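Local coordinates for protein EpsJ (Vibrio vulnificus, PDB 2RET) that probably serves as a minor pseudopilin of the type 2 secretion system, pairing with the pseudopilin EpsI in the pseudopilus that helps export proteins, at residues R23-M28 with I161-L166; E95-V100 with V151-K156. All coordinates share one frame; numbering follows the deposited sequence.

Contact 1 (R23-M28 with I161-L166)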
ATOM      1  N   ARG B  23       7.093  27.204 -13.603  1.00 15.00           N
ATOM      2  CA  ARG B  23       7.874  26.759 -12.457  1.00 15.30           C
ATOM      3  C   ARG B  23       7.131  26.820 -11.140  1.00 14.64           C
ATOM      4  O   ARG B  23       7.188  25.879 -10.362  1.00 14.15           O
ATOM      5  CB  ARG B  23       9.195  27.523 -12.335  1.00 15.32           C
ATOM      6  CG  ARG B  23      10.266  26.972 -13.212  1.00 18.94           C
ATOM      7  CD  ARG B  23      11.627  27.465 -12.810  1.00 21.73           C
ATOM      8  NE  ARG B  23      11.667  28.906 -12.827  1.00 24.77           N
ATOM      9  CZ  ARG B  23      11.906  29.645 -13.907  1.00 28.17           C
ATOM     10  NH1 ARG B  23      12.150  29.096 -15.103  1.00 30.03           N
ATOM     11  NH2 ARG B  23      11.892  30.956 -13.787  1.00 28.95           N
ATOM     12  N   ALA B  24       6.473  27.944 -10.891  1.00 15.18           N
ATOM     13  CA  ALA B  24       5.628  28.131  -9.709  1.00 15.04           C
ATOM     14  C   ALA B  24       4.540  27.066  -9.611  1.00 14.90           C
ATOM     15  O   ALA B  24       4.320  26.522  -8.554  1.00 14.16           O
ATOM     16  CB  ALA B  24       5.015  29.539  -9.697  1.00 14.38           C
ATOM     17  N   LEU B  25       3.889  26.748 -10.728  1.00 15.40           N
ATOM     18  CA  LEU B  25       2.755  25.826 -10.732  1.00 15.09           C
ATOM     19  C   LEU B  25       3.208  24.408 -10.464  1.00 15.20           C
ATOM     20  O   LEU B  25       2.486  23.629  -9.833  1.00 14.75           O
ATOM     21  CB  LEU B  25       2.006  25.873 -12.074  1.00 15.28           C
ATOM     22  CG  LEU B  25       1.137  27.108 -12.396  1.00 16.70           C
ATOM     23  CD1 LEU B  25       0.559  26.995 -13.777  1.00 16.85           C
ATOM     24  CD2 LEU B  25       0.033  27.283 -11.387  1.00 14.85           C
ATOM     25  N   VAL B  26       4.380  24.056 -10.990  1.00 14.49           N
ATOM     26  CA  VAL B  26       4.963  22.742 -10.736  1.00 14.76           C
ATOM     27  C   VAL B  26       5.226  22.553  -9.255  1.00 15.35           C
ATOM     28  O   VAL B  26       4.863  21.544  -8.690  1.00 15.68           O
ATOM     29  CB  VAL B  26       6.263  22.488 -11.595  1.00 14.85           C
ATOM     30  CG1 VAL B  26       7.073  21.256 -11.101  1.00 12.43           C
ATOM     31  CG2 VAL B  26       5.893  22.334 -13.038  1.00 12.74           C
HETATM   32  N   MSE B  27       5.861  23.535  -8.636  1.00 16.75           N
HETATM   33  CA  MSE B  27       6.117  23.543  -7.188  1.00 17.69           C
HETATM   34  C   MSE B  27       4.855  23.433  -6.331  1.00 16.34           C
HETATM   35  O   MSE B  27       4.797  22.659  -5.383  1.00 15.65           O
HETATM   36  CB  MSE B  27       6.894  24.796  -6.822  1.00 18.40           C
HETATM   37  CG  MSE B  27       7.340  24.823  -5.364  1.00 25.93           C
HETATM   38 SE   MSE B  27       8.813  23.567  -4.979  1.00 45.32          SE
HETATM   39  CE  MSE B  27      10.227  24.919  -5.379  1.00 38.38           C
HETATM   40  N   MSE B  28       3.851  24.203  -6.676  1.00 16.53           N
HETATM   41  CA  MSE B  28       2.555  24.170  -5.983  1.00 18.18           C
HETATM   42  C   MSE B  28       1.798  22.885  -6.178  1.00 17.54           C
HETATM   43  O   MSE B  28       1.114  22.431  -5.269  1.00 18.38           O
HETATM   44  CB  MSE B  28       1.673  25.300  -6.463  1.00 18.33           C
HETATM   45  CG  MSE B  28       2.279  26.647  -6.210  1.00 22.72           C
HETATM   46 SE   MSE B  28       1.142  28.087  -6.884  1.00 34.55          SE
HETATM   47  CE  MSE B  28      -0.590  27.581  -6.127  1.00 26.25           C
ATOM     48  N   ILE B 161      -5.804  33.635 -11.190  1.00 12.37           N
ATOM     49  CA  ILE B 161      -5.725  32.239 -11.661  1.00 12.09           C
ATOM     50  C   ILE B 161      -5.873  31.349 -10.406  1.00 12.27           C
ATOM     51  O   ILE B 161      -5.435  31.723  -9.329  1.00 12.68           O
ATOM     52  CB  ILE B 161      -4.401  31.960 -12.424  1.00 11.14           C
ATOM     53  CG1 ILE B 161      -3.167  32.112 -11.502  1.00 13.22           C
ATOM     54  CG2 ILE B 161      -4.220  32.930 -13.555  1.00 11.56           C
ATOM     55  CD1 ILE B 161      -1.841  31.526 -12.035  1.00 12.47           C
ATOM     56  N   ALA B 162      -6.449  30.166 -10.571  1.00 12.58           N
ATOM     57  CA  ALA B 162      -6.763  29.285  -9.467  1.00 12.76           C
ATOM     58  C   ALA B 162      -6.462  27.828  -9.815  1.00 12.76           C
ATOM     59  O   ALA B 162      -6.641  27.415 -10.972  1.00 13.49           O
ATOM     60  CB  ALA B 162      -8.231  29.436  -9.076  1.00 12.13           C
ATOM     61  N   ARG B 163      -5.984  27.087  -8.814  1.00 12.24           N
ATOM     62  CA  ARG B 163      -5.839  25.626  -8.903  0.50 12.17           C
ATOM     63  C   ARG B 163      -6.569  24.907  -7.750  1.00 12.07           C
ATOM     64  O   ARG B 163      -6.464  25.285  -6.613  1.00 12.72           O
ATOM     65  CB  ARG B 163      -4.361  25.200  -8.966  0.50 11.89           C
ATOM     66  CG  ARG B 163      -3.699  25.394 -10.348  0.50 10.06           C
ATOM     67  CD  ARG B 163      -4.139  24.358 -11.413  0.50  8.38           C
ATOM     68  NE  ARG B 163      -3.626  23.032 -11.062  0.50  5.89           N
ATOM     69  CZ  ARG B 163      -4.330  22.024 -10.555  0.50  3.15           C
ATOM     70  NH1 ARG B 163      -3.683  20.907 -10.241  0.50  4.56           N
ATOM     71  NH2 ARG B 163      -5.641  22.103 -10.367  0.50  2.00           N
ATOM     72  N   THR B 164      -7.321  23.869  -8.093  1.00 11.93           N
ATOM     73  CA  THR B 164      -8.056  23.022  -7.181  1.00 11.77           C
ATOM     74  C   THR B 164      -7.354  21.693  -7.001  1.00 11.78           C
ATOM     75  O   THR B 164      -7.061  21.023  -7.980  1.00 12.57           O
ATOM     76  CB  THR B 164      -9.461  22.696  -7.772  1.00 10.89           C
ATOM     77  OG1 THR B 164     -10.177  23.926  -7.970  1.00 13.62           O
ATOM     78  CG2 THR B 164     -10.253  21.780  -6.824  1.00  9.49           C
ATOM     79  N   TYR B 165      -7.168  21.284  -5.756  1.00 12.22           N
ATOM     80  CA  TYR B 165      -6.422  20.085  -5.422  1.00 13.09           C
ATOM     81  C   TYR B 165      -7.229  19.233  -4.458  1.00 13.58           C
ATOM     82  O   TYR B 165      -7.868  19.777  -3.549  1.00 13.21           O
ATOM     83  CB  TYR B 165      -5.120  20.469  -4.716  1.00 14.03           C
ATOM     84  CG  TYR B 165      -4.236  21.442  -5.433  1.00 13.62           C
ATOM     85  CD1 TYR B 165      -3.330  21.002  -6.397  1.00 14.73           C
ATOM     86  CD2 TYR B 165      -4.258  22.794  -5.113  1.00 16.28           C
ATOM     87  CE1 TYR B 165      -2.508  21.885  -7.061  1.00 13.52           C
ATOM     88  CE2 TYR B 165      -3.445  23.689  -5.757  1.00 14.85           C
ATOM     89  CZ  TYR B 165      -2.547  23.227  -6.714  1.00 17.86           C
ATOM     90  OH  TYR B 165      -1.706  24.099  -7.344  1.00 17.10           O
ATOM     91  N   LEU B 166      -7.222  17.910  -4.660  1.00 13.84           N
ATOM     92  CA  LEU B 166      -7.922  16.994  -3.748  1.00 13.62           C
ATOM     93  C   LEU B 166      -6.976  16.507  -2.675  1.00 13.49           C
ATOM     94  O   LEU B 166      -5.803  16.417  -2.911  1.00 13.35           O
ATOM     95  CB  LEU B 166      -8.516  15.803  -4.482  1.00 13.11           C
ATOM     96  CG  LEU B 166      -9.492  16.094  -5.629  1.00 13.31           C
ATOM     97  CD1 LEU B 166     -10.220  14.795  -6.002  1.00 12.49           C
ATOM     98  CD2 LEU B 166     -10.470  17.185  -5.318  1.00 10.81           C
TER
HETATM   99  O   HOH W   1      -0.154  24.020  -9.672  1.00 34.98           O
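Leu25 and Met28, three residues apart on helix 10-32, meet Arg163 and Tyr165 of the edge strand 159-166; the register is set by Leu25 and Arg163, whose CA atoms, 8.8 Å apart, are the nearest pair across the two segments. At the start of the strand segment Ile161 also points its CB toward the helix, where its side chain packs on Leu21, one turn before Leu25. Arg163 follows on the same side, and its CG lies 4.3 Å from CD2 of Leu25, so an aliphatic portion of the arginine meets the leucine. Two conformers are deposited for this residue; in the one given, bends at chi2 and chi3 lay the guanidinium forward along the strand, toward Thr164 and Tyr165. There NH2 donates to O of Thr164 over 3.0 Å, a bent bond (131° at the hydrogen) that comes from above the carbonyl plane. The charged end has further partners: NH1 forms a salt bridge with Asp29, and NH2 bonds Asn23 of the EpsI chain. Tyr165, the next residue on this side, sends its hydroxyl to the helix. Its chi1 of -54° sets the ring anti to its own carbonyl carbon, and the hydroxyl arrives across the selenomethionine Met28, 3.7 Å from CB. A bend at chi3 (49°) also brings CE of Met28 to 3.9 Å from that OH. On the arginine side, CZ of Tyr165 stands 4.2 Å above one guanidinium face, displaced toward its rim. A water in the ring plane completes the contact, donating to O of Leu25 (2.7 Å) and bonding OH of Tyr165 (2.8 Å). Chemically, then, the direct contacts are van der Waals ones, with 191 Å² buried in all, and the polar link runs through the water, which ties the phenolic OH to the helix carbonyl of Leu25 beside CB and CE of Met28.

Contact 2 (E95-V100 with V151-K156)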
ATOM      1  N   GLU B  95       4.795  41.778  -2.825  1.00 19.37           N
ATOM      2  CA  GLU B  95       4.200  41.287  -4.057  1.00 19.38           C
ATOM      3  C   GLU B  95       4.967  40.118  -4.691  1.00 19.23           C
ATOM      4  O   GLU B  95       4.946  39.933  -5.899  1.00 19.63           O
ATOM      5  CB  GLU B  95       3.990  42.466  -5.016  1.00 19.66           C
ATOM      6  CG  GLU B  95       2.891  43.388  -4.497  1.00 20.67           C
ATOM      7  CD  GLU B  95       2.636  44.612  -5.367  1.00 24.54           C
ATOM      8  OE1 GLU B  95       3.526  44.982  -6.188  1.00 25.41           O
ATOM      9  OE2 GLU B  95       1.540  45.213  -5.201  1.00 23.26           O
ATOM     10  N   ARG B  96       5.648  39.350  -3.853  1.00 18.90           N
ATOM     11  CA  ARG B  96       6.250  38.092  -4.244  1.00 19.68           C
ATOM     12  C   ARG B  96       5.566  36.935  -3.504  1.00 18.45           C
ATOM     13  O   ARG B  96       5.453  36.959  -2.275  1.00 18.44           O
ATOM     14  CB  ARG B  96       7.723  38.034  -3.846  1.00 20.41           C
ATOM     15  CG  ARG B  96       8.708  38.579  -4.812  1.00 22.98           C
ATOM     16  CD  ARG B  96      10.125  38.158  -4.340  1.00 28.81           C
ATOM     17  NE  ARG B  96      10.299  38.331  -2.884  1.00 31.63           N
ATOM     18  CZ  ARG B  96      10.739  39.448  -2.286  1.00 32.48           C
ATOM     19  NH1 ARG B  96      11.103  40.517  -2.990  1.00 34.17           N
ATOM     20  NH2 ARG B  96      10.836  39.498  -0.968  1.00 32.49           N
ATOM     21  N   LEU B  97       5.147  35.920  -4.248  1.00 16.97           N
ATOM     22  CA  LEU B  97       4.819  34.648  -3.645  1.00 17.10           C
ATOM     23  C   LEU B  97       6.144  33.935  -3.286  1.00 16.87           C
ATOM     24  O   LEU B  97       7.050  33.806  -4.103  1.00 16.58           O
ATOM     25  CB  LEU B  97       3.910  33.781  -4.564  1.00 16.95           C
ATOM     26  CG  LEU B  97       3.352  32.507  -3.913  1.00 15.56           C
ATOM     27  CD1 LEU B  97       2.259  32.872  -2.921  1.00 14.67           C
ATOM     28  CD2 LEU B  97       2.842  31.533  -4.975  1.00 14.11           C
ATOM     29  N   GLU B  98       6.241  33.531  -2.027  1.00 16.67           N
ATOM     30  CA  GLU B  98       7.366  32.811  -1.489  1.00 16.19           C
ATOM     31  C   GLU B  98       6.868  31.515  -0.918  1.00 16.60           C
ATOM     32  O   GLU B  98       5.793  31.485  -0.372  1.00 16.17           O
ATOM     33  CB  GLU B  98       8.005  33.632  -0.370  1.00 16.07           C
ATOM     34  CG  GLU B  98       8.646  34.894  -0.929  1.00 16.70           C
ATOM     35  CD  GLU B  98       9.533  35.590   0.042  1.00 16.84           C
ATOM     36  OE1 GLU B  98       9.377  35.446   1.272  1.00 15.33           O
ATOM     37  OE2 GLU B  98      10.411  36.304  -0.448  1.00 22.57           O
ATOM     38  N   ARG B  99       7.656  30.452  -1.079  1.00 17.58           N
ATOM     39  CA  ARG B  99       7.385  29.137  -0.511  1.00 18.44           C
ATOM     40  C   ARG B  99       8.421  28.874   0.563  1.00 18.61           C
ATOM     41  O   ARG B  99       9.601  29.131   0.364  1.00 18.56           O
ATOM     42  CB  ARG B  99       7.467  28.051  -1.583  1.00 18.57           C
ATOM     43  CG  ARG B  99       7.169  26.605  -1.048  1.00 21.13           C
ATOM     44  CD  ARG B  99       8.293  25.700  -1.410  1.00 24.12           C
ATOM     45  NE  ARG B  99       7.943  24.310  -1.277  1.00 27.12           N
ATOM     46  CZ  ARG B  99       8.797  23.304  -1.398  1.00 24.35           C
ATOM     47  NH1 ARG B  99      10.068  23.511  -1.663  1.00 27.14           N
ATOM     48  NH2 ARG B  99       8.360  22.073  -1.236  1.00 27.32           N
ATOM     49  N   VAL B 100       7.951  28.428   1.721  1.00 18.46           N
ATOM     50  CA  VAL B 100       8.801  28.181   2.858  1.00 19.02           C
ATOM     51  C   VAL B 100       8.739  26.706   3.172  1.00 17.84           C
ATOM     52  O   VAL B 100       7.701  26.111   3.086  1.00 18.71           O
ATOM     53  CB  VAL B 100       8.390  28.971   4.117  1.00 19.12           C
ATOM     54  CG1 VAL B 100       9.484  28.817   5.197  1.00 18.99           C
ATOM     55  CG2 VAL B 100       8.098  30.484   3.795  1.00 19.51           C
ATOM     56  N   VAL B 151      -6.607  27.096  -4.502  1.00 13.03           N
ATOM     57  CA  VAL B 151      -5.588  28.092  -4.287  1.00 12.69           C
ATOM     58  C   VAL B 151      -5.690  29.093  -5.428  1.00 12.37           C
ATOM     59  O   VAL B 151      -5.503  28.739  -6.576  1.00 11.10           O
ATOM     60  CB  VAL B 151      -4.186  27.433  -4.207  1.00 13.27           C
ATOM     61  CG1 VAL B 151      -3.095  28.527  -3.972  1.00 11.36           C
ATOM     62  CG2 VAL B 151      -4.189  26.387  -3.071  1.00 10.78           C
ATOM     63  N   GLU B 152      -6.023  30.342  -5.085  1.00 13.13           N
ATOM     64  CA  GLU B 152      -6.101  31.421  -6.047  1.00 13.98           C
ATOM     65  C   GLU B 152      -5.009  32.484  -5.856  1.00 13.48           C
ATOM     66  O   GLU B 152      -4.808  32.979  -4.784  1.00 13.48           O
ATOM     67  CB  GLU B 152      -7.475  32.077  -5.969  1.00 14.90           C
ATOM     68  CG  GLU B 152      -7.680  33.158  -7.023  1.00 17.46           C
ATOM     69  CD  GLU B 152      -9.043  33.779  -6.909  1.00 21.93           C
ATOM     70  OE1 GLU B 152      -9.256  34.570  -5.944  1.00 22.04           O
ATOM     71  OE2 GLU B 152      -9.890  33.440  -7.780  1.00 24.60           O
ATOM     72  N   LEU B 153      -4.330  32.824  -6.949  1.00 13.45           N
ATOM     73  CA  LEU B 153      -3.338  33.904  -7.009  1.00 12.80           C
ATOM     74  C   LEU B 153      -3.878  35.029  -7.871  1.00 11.99           C
ATOM     75  O   LEU B 153      -4.502  34.788  -8.883  1.00 12.34           O
ATOM     76  CB  LEU B 153      -2.032  33.392  -7.631  1.00 13.07           C
ATOM     77  CG  LEU B 153      -1.424  32.143  -6.971  1.00 13.26           C
ATOM     78  CD1 LEU B 153      -0.216  31.666  -7.745  1.00 13.27           C
ATOM     79  CD2 LEU B 153      -1.051  32.491  -5.555  1.00 10.35           C
ATOM     80  N   THR B 154      -3.639  36.260  -7.445  1.00 11.91           N
ATOM     81  CA  THR B 154      -3.937  37.452  -8.206  1.00 10.69           C
ATOM     82  C   THR B 154      -2.569  37.992  -8.655  1.00 11.39           C
ATOM     83  O   THR B 154      -1.755  38.473  -7.842  1.00  9.07           O
ATOM     84  CB  THR B 154      -4.701  38.478  -7.352  1.00 11.28           C
ATOM     85  OG1 THR B 154      -5.882  37.856  -6.824  1.00  8.75           O
ATOM     86  CG2 THR B 154      -5.074  39.815  -8.182  1.00  8.98           C
ATOM     87  N   LEU B 155      -2.328  37.839  -9.959  1.00 12.22           N
ATOM     88  CA  LEU B 155      -1.161  38.355 -10.616  1.00 13.08           C
ATOM     89  C   LEU B 155      -1.436  39.765 -11.167  1.00 13.31           C
ATOM     90  O   LEU B 155      -2.522  40.067 -11.647  1.00 14.04           O
ATOM     91  CB  LEU B 155      -0.712  37.427 -11.743  1.00 13.14           C
ATOM     92  CG  LEU B 155      -0.508  35.924 -11.515  1.00 14.28           C
ATOM     93  CD1 LEU B 155       0.411  35.325 -12.607  1.00 12.74           C
ATOM     94  CD2 LEU B 155      -0.016  35.605 -10.118  1.00 16.73           C
ATOM     95  N   LYS B 156      -0.423  40.613 -11.085  1.00 13.41           N
ATOM     96  CA  LYS B 156      -0.468  41.973 -11.579  1.00 14.09           C
ATOM     97  C   LYS B 156      -0.806  42.052 -13.064  1.00 13.26           C
ATOM     98  O   LYS B 156      -1.562  42.909 -13.503  1.00 11.73           O
ATOM     99  CB  LYS B 156       0.893  42.641 -11.344  1.00 14.74           C
ATOM    100  CG  LYS B 156       1.121  43.119  -9.901  1.00 17.71           C
ATOM    101  CD  LYS B 156       1.731  44.570  -9.877  1.00 20.48           C
ATOM    102  CE  LYS B 156       1.202  45.448  -8.707  1.00 21.76           C
ATOM    103  NZ  LYS B 156       1.512  46.955  -8.906  1.00 24.12           N
TER
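Lys156, just past the end of strand 148-155, meets Glu95, and the side chain of Lys156 crosses that of Glu95 at about a right angle. Its CB points toward residues 95-100, and an unusual chi2 of -135° kinks the chain before the first close atom, CD, which is 4.1 Å from OE1 of Glu95. The next carbon, CE, comes nearest: it sits 3.5 Å from both OE1 and OE2 of Glu95. NZ at the tip is farther off than CE, 3.9 Å from OE1 of Glu95, so the salt bridge is a long one. This geometry is consistent with a loose electrostatic attraction at the surface, not a closely bonded pair, and Lys156 also touches Glu123 of strand 122-130.

Deeper in, the chemistry turns apolar. CA of Leu97 and CA of Leu153 are 8.9 Å apart, each CB pointing toward the opposite segment and the side chains crossing at about a right angle. Leu97 holds CG anti to its backbone N (chi1 -171°), and its CD2 touches both CD1 and CD2 of Leu153 at 4.1 Å, a single methyl set against a fork of two. Ile92 and Leu119 extend this apolar layer. The charged residues flanking Leu97 belong to the other side of its strand: there NE and NH2 of Arg96 grip OE2 of Glu98 side-on, the NE bond measuring 3.2 Å with 151° at the hydrogen, while OE1 of Glu98 has Arg91 as a second partner. The leucine pair lies in the interface between two facing antiparallel sheets, here the six-stranded and four-stranded sheets of the pseudopilin's globular domain.

Contact 1 is a core contact, with three of its four touching residues buried, whereas contact 2 runs from a buried leucine pair to a long ion pair at the surface. Their centres lie 11 Å apart, and neighbouring strands 159-166 and 148-155 of one sheet join them: the carbonyls of Arg163 and Ile161 probably accept hydrogen bonds from the backbone N of Val151 and Leu153. Met28 packs on Val151 as well. Contact 1 fastens that sheet to the N-terminal helix and uses a water; contact 2 sets it against the larger sheet with apolar methyls and loosely held charges. EpsI lies beside contact 1 alone.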